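Local atomic coordinates of glutathione transferase gst1-6 (Anopheles dirus, PDB entry 1V2A), a protein that probably catalyses the conjugation of glutathione to electrophilic halide-bearing compounds, releasing the halide, as a homodimeric Delta class glutathione transferase of a mosquito. Residues Met1-Ser6 with Thr25-Thr31; Ile107-Ile111 with Ala163-Leu167. One frame throughout, in Å; residues are numbered along the deposited sequence.

Interaction 1: residues Met1-Ser6 with Thr25-Thr31; sequences MDYYYS and TLNLKKT
Met1-Ser6 and Thr25-Thr31 pair as parallel strands, the axes of 2-5 and 27-30 coming within 4.6 Å of each other and lying 27° from exactly parallel, with Asp2 beside Asn27 and Tyr4 beside Lys29. Backbone bonds alternate along the pair: Asn27 N gives to Met1 O, Tyr3 N to Asn27 O, Lys29 N to Tyr3 O and Thr31 N to Tyr5 O at 2.7 Å; Tyr5 N to Lys29 O is weak. Asp2, Tyr4, Asn27 and Lys29 share one face of the sheet. There the Lys29 chain, extended beyond CG, runs alongside the Tyr4 ring and carries NZ to two partners: a salt bridge to Asp2 OD2, 2.9 Å, and a hydrogen bond to Tyr4 OH, 3.2 Å. Asp2 OD1 and Asn27 ND2 are modelled 2.4 Å apart, too close for the detail of that bond to be trusted. Thr31 OG1 sits in the plane of the Tyr4 ring at its edge and donates to Lys29 O. Tyr5 has CG between its backbone N and carbonyl carbon (chi1 79°), which swings the ring back across Leu28, whose CD2 lies 3.3 Å from Tyr5 OH. On the Tyr3 side, Leu26 CD1 covers one ring face near the rim. Strand 2-5 lies between 27-30 and antiparallel 53-56, and helix 13-22, the crossover of this thioredoxin-like beta-alpha-beta unit, packs against Tyr3 and Leu26, with Tyr3 OH hydrogen-bonded to Cys12 O.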
ATOM      1  N   MET B   1     -15.953   2.576 -19.484  1.00 33.08           N
ATOM      2  CA  MET B   1     -14.792   3.059 -18.696  1.00 32.98           C
ATOM      3  C   MET B   1     -13.494   2.747 -19.426  1.00 32.01           C
ATOM      4  O   MET B   1     -13.363   1.691 -20.038  1.00 31.94           O
ATOM      5  CB  MET B   1     -14.800   2.397 -17.310  1.00 34.53           C
ATOM      6  CG  MET B   1     -14.856   0.881 -17.341  1.00 36.11           C
ATOM      7  SD  MET B   1     -15.216   0.152 -15.718  1.00 37.32           S
ATOM      8  CE  MET B   1     -16.998   0.196 -15.748  1.00 36.73           C
ATOM      9  N   ASP B   2     -12.542   3.673 -19.382  1.00 31.82           N
ATOM     10  CA  ASP B   2     -11.258   3.454 -20.038  1.00 33.48           C
ATOM     11  C   ASP B   2     -10.275   2.855 -19.040  1.00 33.93           C
ATOM     12  O   ASP B   2     -10.323   3.153 -17.841  1.00 31.46           O
ATOM     13  CB  ASP B   2     -10.684   4.763 -20.595  1.00 37.01           C
ATOM     14  CG  ASP B   2     -11.624   5.447 -21.563  1.00 40.69           C
ATOM     15  OD1 ASP B   2     -12.399   4.740 -22.248  1.00 40.83           O
ATOM     16  OD2 ASP B   2     -11.579   6.697 -21.651  1.00 43.10           O
ATOM     17  N   TYR B   3      -9.383   2.010 -19.544  1.00 32.63           N
ATOM     18  CA  TYR B   3      -8.402   1.355 -18.699  1.00 32.38           C
ATOM     19  C   TYR B   3      -7.016   1.387 -19.331  1.00 32.76           C
ATOM     20  O   TYR B   3      -6.659   0.504 -20.113  1.00 31.34           O
ATOM     21  CB  TYR B   3      -8.829  -0.096 -18.444  1.00 30.04           C
ATOM     22  CG  TYR B   3      -7.979  -0.818 -17.425  1.00 30.38           C
ATOM     23  CD1 TYR B   3      -7.945  -0.399 -16.093  1.00 29.10           C
ATOM     24  CD2 TYR B   3      -7.211  -1.926 -17.788  1.00 30.58           C
ATOM     25  CE1 TYR B   3      -7.167  -1.070 -15.144  1.00 29.49           C
ATOM     26  CE2 TYR B   3      -6.430  -2.603 -16.848  1.00 29.15           C
ATOM     27  CZ  TYR B   3      -6.415  -2.171 -15.529  1.00 29.89           C
ATOM     28  OH  TYR B   3      -5.664  -2.850 -14.598  1.00 28.01           O
ATOM     29  N   TYR B   4      -6.241   2.415 -19.006  1.00 33.54           N
ATOM     30  CA  TYR B   4      -4.885   2.521 -19.535  1.00 32.42           C
ATOM     31  C   TYR B   4      -4.097   1.422 -18.849  1.00 32.87           C
ATOM     32  O   TYR B   4      -4.120   1.307 -17.622  1.00 33.24           O
ATOM     33  CB  TYR B   4      -4.312   3.898 -19.231  1.00 32.18           C
ATOM     34  CG  TYR B   4      -5.166   4.984 -19.831  1.00 32.10           C
ATOM     35  CD1 TYR B   4      -6.319   5.427 -19.182  1.00 32.20           C
ATOM     36  CD2 TYR B   4      -4.884   5.492 -21.097  1.00 31.49           C
ATOM     37  CE1 TYR B   4      -7.176   6.343 -19.783  1.00 33.41           C
ATOM     38  CE2 TYR B   4      -5.732   6.405 -21.709  1.00 34.42           C
ATOM     39  CZ  TYR B   4      -6.875   6.825 -21.052  1.00 33.65           C
ATOM     40  OH  TYR B   4      -7.718   7.710 -21.672  1.00 32.06           O
ATOM     41  N   TYR B   5      -3.408   0.607 -19.639  1.00 32.02           N
ATOM     42  CA  TYR B   5      -2.684  -0.516 -19.072  1.00 31.85           C
ATOM     43  C   TYR B   5      -1.759  -1.210 -20.073  1.00 32.73           C
ATOM     44  O   TYR B   5      -1.554  -0.756 -21.203  1.00 32.50           O
ATOM     45  CB  TYR B   5      -3.698  -1.557 -18.609  1.00 31.69           C
ATOM     46  CG  TYR B   5      -4.207  -2.351 -19.778  1.00 30.46           C
ATOM     47  CD1 TYR B   5      -4.027  -3.725 -19.837  1.00 31.80           C
ATOM     48  CD2 TYR B   5      -4.747  -1.708 -20.895  1.00 30.76           C
ATOM     49  CE1 TYR B   5      -4.354  -4.444 -20.983  1.00 33.76           C
ATOM     50  CE2 TYR B   5      -5.079  -2.415 -22.047  1.00 31.74           C
ATOM     51  CZ  TYR B   5      -4.872  -3.783 -22.085  1.00 31.64           C
ATOM     52  OH  TYR B   5      -5.125  -4.487 -23.242  1.00 32.59           O
ATOM     53  N   SER B   6      -1.238  -2.347 -19.622  1.00 30.46           N
ATOM     54  CA  SER B   6      -0.375  -3.220 -20.398  1.00 29.08           C
ATOM     55  C   SER B   6      -0.296  -4.535 -19.637  1.00 28.84           C
ATOM     56  O   SER B   6       0.124  -4.556 -18.487  1.00 28.51           O
ATOM     57  CB  SER B   6       1.021  -2.636 -20.537  1.00 26.77           C
ATOM     58  OG  SER B   6       1.848  -3.551 -21.234  1.00 26.84           O
ATOM     59  N   THR B  25     -17.389  -4.333 -18.486  1.00 36.60           N
ATOM     60  CA  THR B  25     -16.761  -4.052 -19.766  1.00 36.72           C
ATOM     61  C   THR B  25     -15.712  -2.967 -19.594  1.00 35.67           C
ATOM     62  O   THR B  25     -16.009  -1.853 -19.158  1.00 35.45           O
ATOM     63  CB  THR B  25     -17.775  -3.579 -20.831  1.00 36.07           C
ATOM     64  OG1 THR B  25     -18.689  -4.641 -21.130  1.00 34.42           O
ATOM     65  CG2 THR B  25     -17.045  -3.179 -22.117  1.00 35.92           C
ATOM     66  N   LEU B  26     -14.478  -3.308 -19.937  1.00 33.61           N
ATOM     67  CA  LEU B  26     -13.383  -2.367 -19.846  1.00 32.09           C
ATOM     68  C   LEU B  26     -12.931  -1.974 -21.248  1.00 33.77           C
ATOM     69  O   LEU B  26     -12.603  -2.840 -22.065  1.00 29.58           O
ATOM     70  CB  LEU B  26     -12.203  -2.990 -19.099  1.00 32.15           C
ATOM     71  CG  LEU B  26     -12.290  -3.224 -17.591  1.00 31.42           C
ATOM     72  CD1 LEU B  26     -10.987  -3.825 -17.110  1.00 29.62           C
ATOM     73  CD2 LEU B  26     -12.555  -1.912 -16.872  1.00 30.44           C
ATOM     74  N   ASN B  27     -12.938  -0.674 -21.530  1.00 35.52           N
ATOM     75  CA  ASN B  27     -12.478  -0.174 -22.821  1.00 37.45           C
ATOM     76  C   ASN B  27     -10.965  -0.063 -22.675  1.00 36.73           C
ATOM     77  O   ASN B  27     -10.444   0.969 -22.257  1.00 33.69           O
ATOM     78  CB  ASN B  27     -13.095   1.197 -23.126  1.00 40.66           C
ATOM     79  CG  ASN B  27     -12.360   1.947 -24.237  1.00 42.92           C
ATOM     80  OD1 ASN B  27     -11.940   1.358 -25.237  1.00 43.33           O
ATOM     81  ND2 ASN B  27     -12.215   3.256 -24.068  1.00 43.86           N
ATOM     82  N   LEU B  28     -10.274  -1.150 -23.004  1.00 35.38           N
ATOM     83  CA  LEU B  28      -8.822  -1.224 -22.889  1.00 37.00           C
ATOM     84  C   LEU B  28      -8.070  -0.215 -23.739  1.00 36.46           C
ATOM     85  O   LEU B  28      -8.452   0.077 -24.870  1.00 38.91           O
ATOM     86  CB  LEU B  28      -8.346  -2.638 -23.240  1.00 37.21           C
ATOM     87  CG  LEU B  28      -8.464  -3.737 -22.175  1.00 38.73           C
ATOM     88  CD1 LEU B  28      -9.784  -3.646 -21.444  1.00 39.41           C
ATOM     89  CD2 LEU B  28      -8.313  -5.093 -22.846  1.00 37.92           C
ATOM     90  N   LYS B  29      -6.984   0.306 -23.187  1.00 36.00           N
ATOM     91  CA  LYS B  29      -6.163   1.272 -23.895  1.00 37.79           C
ATOM     92  C   LYS B  29      -4.685   0.983 -23.658  1.00 36.62           C
ATOM     93  O   LYS B  29      -4.069   1.553 -22.759  1.00 39.44           O
ATOM     94  CB  LYS B  29      -6.514   2.685 -23.432  1.00 38.96           C
ATOM     95  CG  LYS B  29      -7.939   3.090 -23.782  1.00 42.82           C
ATOM     96  CD  LYS B  29      -8.173   4.561 -23.532  1.00 47.55           C
ATOM     97  CE  LYS B  29      -9.510   5.009 -24.105  1.00 50.45           C
ATOM     98  NZ  LYS B  29      -9.759   6.467 -23.851  1.00 53.09           N
ATOM     99  N   LYS B  30      -4.123   0.083 -24.457  1.00 36.94           N
ATOM    100  CA  LYS B  30      -2.721  -0.266 -24.306  1.00 37.00           C
ATOM    101  C   LYS B  30      -1.915   1.010 -24.194  1.00 37.08           C
ATOM    102  O   LYS B  30      -2.016   1.904 -25.028  1.00 35.45           O
ATOM    103  CB  LYS B  30      -2.239  -1.128 -25.479  1.00 36.59           C
ATOM    104  CG  LYS B  30      -2.697  -2.576 -25.363  1.00 36.65           C
ATOM    105  CD  LYS B  30      -2.150  -3.486 -26.462  1.00 37.03           C
ATOM    106  CE  LYS B  30      -2.699  -4.901 -26.271  1.00 35.69           C
ATOM    107  NZ  LYS B  30      -2.254  -5.887 -27.300  1.00 37.84           N
ATOM    108  N   THR B  31      -1.123   1.086 -23.134  1.00 38.62           N
ATOM    109  CA  THR B  31      -0.327   2.264 -22.857  1.00 39.88           C
ATOM    110  C   THR B  31       1.136   1.943 -22.605  1.00 43.25           C
ATOM    111  O   THR B  31       1.459   1.047 -21.830  1.00 44.54           O
ATOM    112  CB  THR B  31      -0.866   2.981 -21.607  1.00 38.29           C
ATOM    113  OG1 THR B  31      -2.267   3.240 -21.769  1.00 34.33           O
ATOM    114  CG2 THR B  31      -0.117   4.284 -21.371  1.00 36.68           C
TER

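Interaction 2: residues Ile107-Ile111 with Ala163-Leu167; sequences IIDVI and ALNWL
Ile107 and Leu164 meet methyl to methyl, their side chains crossing at about a right angle, with Ile107 CD1 pressed to 3.3 Å from Leu164 CD2, tighter than usual van der Waals contact. Leu164 CD2 also comes near Ile107 CG2, at 4.0 Å, so this one methyl faces both branches of the isoleucine. One helical turn further on, Leu167 reaches toward the helix and lies obliquely against two residues. Its CD1 is 3.7 Å from Val110 CG1, the branch that chi1 -176°, anti to the backbone N, turns to the leucine, while Leu167 CG rests 3.9 Å from Ile111 CG1. Leu167 CD2 approaches both Val110 CG1 and Ile111 CG1, and the forked end is therefore held against the valine and the isoleucine together. Ile111 is stretched out beyond CG1 (chi2 180°), which carries CD1 over to the other segment's backbone, 3.9 Å from Ala163 O, and loosely near Trp166, 4.3 Å from its CB and obliquely off the near corner of the indole. Outside the two segments, Leu128 of helix 122-141 touches Ile107 and Val110, and Leu132 of the same helix touches Leu164. The join between helix 86-115 and the 3-10 turn that follows helix 152-162 thus rests on aliphatic branches in van der Waals contact, so it depends on the fit of hydrocarbon surfaces, with no directional bond between the segments to fix it.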
ATOM      1  N   ILE B 107       9.925  -8.078  -4.824  1.00 28.07           N
ATOM      2  CA  ILE B 107      10.051  -8.803  -6.087  1.00 27.85           C
ATOM      3  C   ILE B 107      10.545  -7.850  -7.163  1.00 25.84           C
ATOM      4  O   ILE B 107      11.563  -8.080  -7.793  1.00 23.86           O
ATOM      5  CB  ILE B 107       8.697  -9.374  -6.590  1.00 27.99           C
ATOM      6  CG1 ILE B 107       8.119 -10.369  -5.591  1.00 28.48           C
ATOM      7  CG2 ILE B 107       8.894 -10.024  -7.950  1.00 27.77           C
ATOM      8  CD1 ILE B 107       9.134 -11.345  -5.052  1.00 34.85           C
ATOM      9  N   ILE B 108       9.780  -6.786  -7.366  1.00 28.11           N
ATOM     10  CA  ILE B 108      10.067  -5.766  -8.357  1.00 27.71           C
ATOM     11  C   ILE B 108      11.419  -5.095  -8.105  1.00 27.95           C
ATOM     12  O   ILE B 108      12.062  -4.628  -9.042  1.00 23.73           O
ATOM     13  CB  ILE B 108       8.918  -4.716  -8.372  1.00 31.46           C
ATOM     14  CG1 ILE B 108       8.254  -4.693  -9.748  1.00 31.50           C
ATOM     15  CG2 ILE B 108       9.434  -3.343  -7.961  1.00 31.77           C
ATOM     16  CD1 ILE B 108       9.151  -4.235 -10.850  1.00 33.69           C
ATOM     17  N   ASP B 109      11.838  -5.028  -6.842  1.00 26.66           N
ATOM     18  CA  ASP B 109      13.138  -4.440  -6.530  1.00 28.37           C
ATOM     19  C   ASP B 109      14.175  -5.315  -7.227  1.00 28.21           C
ATOM     20  O   ASP B 109      15.020  -4.823  -7.971  1.00 29.88           O
ATOM     21  CB  ASP B 109      13.400  -4.427  -5.020  1.00 27.57           C
ATOM     22  CG  ASP B 109      12.818  -3.198  -4.327  1.00 29.75           C
ATOM     23  OD1 ASP B 109      12.296  -2.300  -5.022  1.00 30.94           O
ATOM     24  OD2 ASP B 109      12.893  -3.128  -3.078  1.00 27.37           O
ATOM     25  N   VAL B 110      14.086  -6.623  -7.003  1.00 27.50           N
ATOM     26  CA  VAL B 110      15.007  -7.565  -7.626  1.00 25.32           C
ATOM     27  C   VAL B 110      14.949  -7.454  -9.153  1.00 25.45           C
ATOM     28  O   VAL B 110      15.980  -7.361  -9.816  1.00 26.31           O
ATOM     29  CB  VAL B 110      14.682  -9.019  -7.229  1.00 24.10           C
ATOM     30  CG1 VAL B 110      15.714  -9.953  -7.826  1.00 25.48           C
ATOM     31  CG2 VAL B 110      14.672  -9.170  -5.720  1.00 22.75           C
ATOM     32  N   ILE B 111      13.746  -7.454  -9.716  1.00 25.84           N
ATOM     33  CA  ILE B 111      13.624  -7.366 -11.166  1.00 24.56           C
ATOM     34  C   ILE B 111      14.282  -6.102 -11.714  1.00 26.04           C
ATOM     35  O   ILE B 111      14.967  -6.153 -12.743  1.00 28.38           O
ATOM     36  CB  ILE B 111      12.143  -7.400 -11.625  1.00 22.82           C
ATOM     37  CG1 ILE B 111      11.502  -8.734 -11.231  1.00 22.80           C
ATOM     38  CG2 ILE B 111      12.069  -7.194 -13.134  1.00 19.74           C
ATOM     39  CD1 ILE B 111      10.049  -8.877 -11.629  1.00 23.47           C
ATOM     40  N   ALA B 163       4.632 -13.038 -11.189  1.00 25.69           N
ATOM     41  CA  ALA B 163       5.626 -12.101 -11.690  1.00 23.69           C
ATOM     42  C   ALA B 163       7.012 -12.640 -11.367  1.00 25.21           C
ATOM     43  O   ALA B 163       8.007 -12.189 -11.928  1.00 22.39           O
ATOM     44  CB  ALA B 163       5.435 -10.725 -11.053  1.00 25.79           C
ATOM     45  N   LEU B 164       7.061 -13.602 -10.451  1.00 27.03           N
ATOM     46  CA  LEU B 164       8.316 -14.239 -10.057  1.00 30.43           C
ATOM     47  C   LEU B 164       8.896 -15.012 -11.233  1.00 30.76           C
ATOM     48  O   LEU B 164      10.052 -15.427 -11.208  1.00 31.38           O
ATOM     49  CB  LEU B 164       8.088 -15.201  -8.880  1.00 28.93           C
ATOM     50  CG  LEU B 164       7.996 -14.571  -7.483  1.00 32.84           C
ATOM     51  CD1 LEU B 164       7.657 -15.641  -6.460  1.00 29.54           C
ATOM     52  CD2 LEU B 164       9.326 -13.892  -7.126  1.00 28.77           C
ATOM     53  N   ASN B 165       8.076 -15.208 -12.258  1.00 32.41           N
ATOM     54  CA  ASN B 165       8.492 -15.932 -13.451  1.00 34.62           C
ATOM     55  C   ASN B 165       9.660 -15.290 -14.205  1.00 34.66           C
ATOM     56  O   ASN B 165      10.421 -15.989 -14.879  1.00 31.06           O
ATOM     57  CB  ASN B 165       7.307 -16.095 -14.407  1.00 38.26           C
ATOM     58  CG  ASN B 165       6.319 -17.139 -13.934  1.00 40.08           C
ATOM     59  OD1 ASN B 165       6.713 -18.201 -13.459  1.00 42.30           O
ATOM     60  ND2 ASN B 165       5.032 -16.856 -14.081  1.00 42.61           N
ATOM     61  N   TRP B 166       9.796 -13.972 -14.105  1.00 31.88           N
ATOM     62  CA  TRP B 166      10.878 -13.281 -14.800  1.00 33.73           C
ATOM     63  C   TRP B 166      12.226 -13.604 -14.164  1.00 34.07           C
ATOM     64  O   TRP B 166      13.271 -13.459 -14.791  1.00 32.96           O
ATOM     65  CB  TRP B 166      10.672 -11.767 -14.766  1.00 31.97           C
ATOM     66  CG  TRP B 166       9.498 -11.274 -15.546  1.00 33.40           C
ATOM     67  CD1 TRP B 166       8.243 -11.034 -15.073  1.00 33.88           C
ATOM     68  CD2 TRP B 166       9.477 -10.920 -16.934  1.00 34.70           C
ATOM     69  NE1 TRP B 166       7.439 -10.549 -16.077  1.00 34.63           N
ATOM     70  CE2 TRP B 166       8.173 -10.469 -17.233  1.00 34.67           C
ATOM     71  CE3 TRP B 166      10.438 -10.936 -17.958  1.00 35.79           C
ATOM     72  CZ2 TRP B 166       7.801 -10.038 -18.510  1.00 34.33           C
ATOM     73  CZ3 TRP B 166      10.068 -10.505 -19.232  1.00 35.49           C
ATOM     74  CH2 TRP B 166       8.761 -10.064 -19.493  1.00 34.48           C
ATOM     75  N   LEU B 167      12.192 -14.042 -12.912  1.00 35.58           N
ATOM     76  CA  LEU B 167      13.411 -14.362 -12.188  1.00 39.53           C
ATOM     77  C   LEU B 167      13.615 -15.861 -12.072  1.00 41.48           C
ATOM     78  O   LEU B 167      14.523 -16.312 -11.379  1.00 44.07           O
ATOM     79  CB  LEU B 167      13.360 -13.754 -10.783  1.00 37.66           C
ATOM     80  CG  LEU B 167      13.211 -12.236 -10.675  1.00 37.32           C
ATOM     81  CD1 LEU B 167      12.927 -11.851  -9.233  1.00 34.83           C
ATOM     82  CD2 LEU B 167      14.471 -11.562 -11.183  1.00 36.55           C
TER

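The two interactions lie in different domains of the glutathione transferase fold and come in series along the chain, interaction 1 closing before interaction 2 begins. Their centres are 24 Å apart and their nearest atoms about 9 Å, without touching. Interaction 1 belongs to the mixed sheet of the thioredoxin-like N-terminal domain, whereas interaction 2 joins helix 86-115 to the turn after helix 152-162 in the C-terminal domain. Bound glutathione sulfonic acid lies near both, about 6 Å from the side chain of Ser6 and 8 Å from that of Ile111, consistent with an active site set between the two domains.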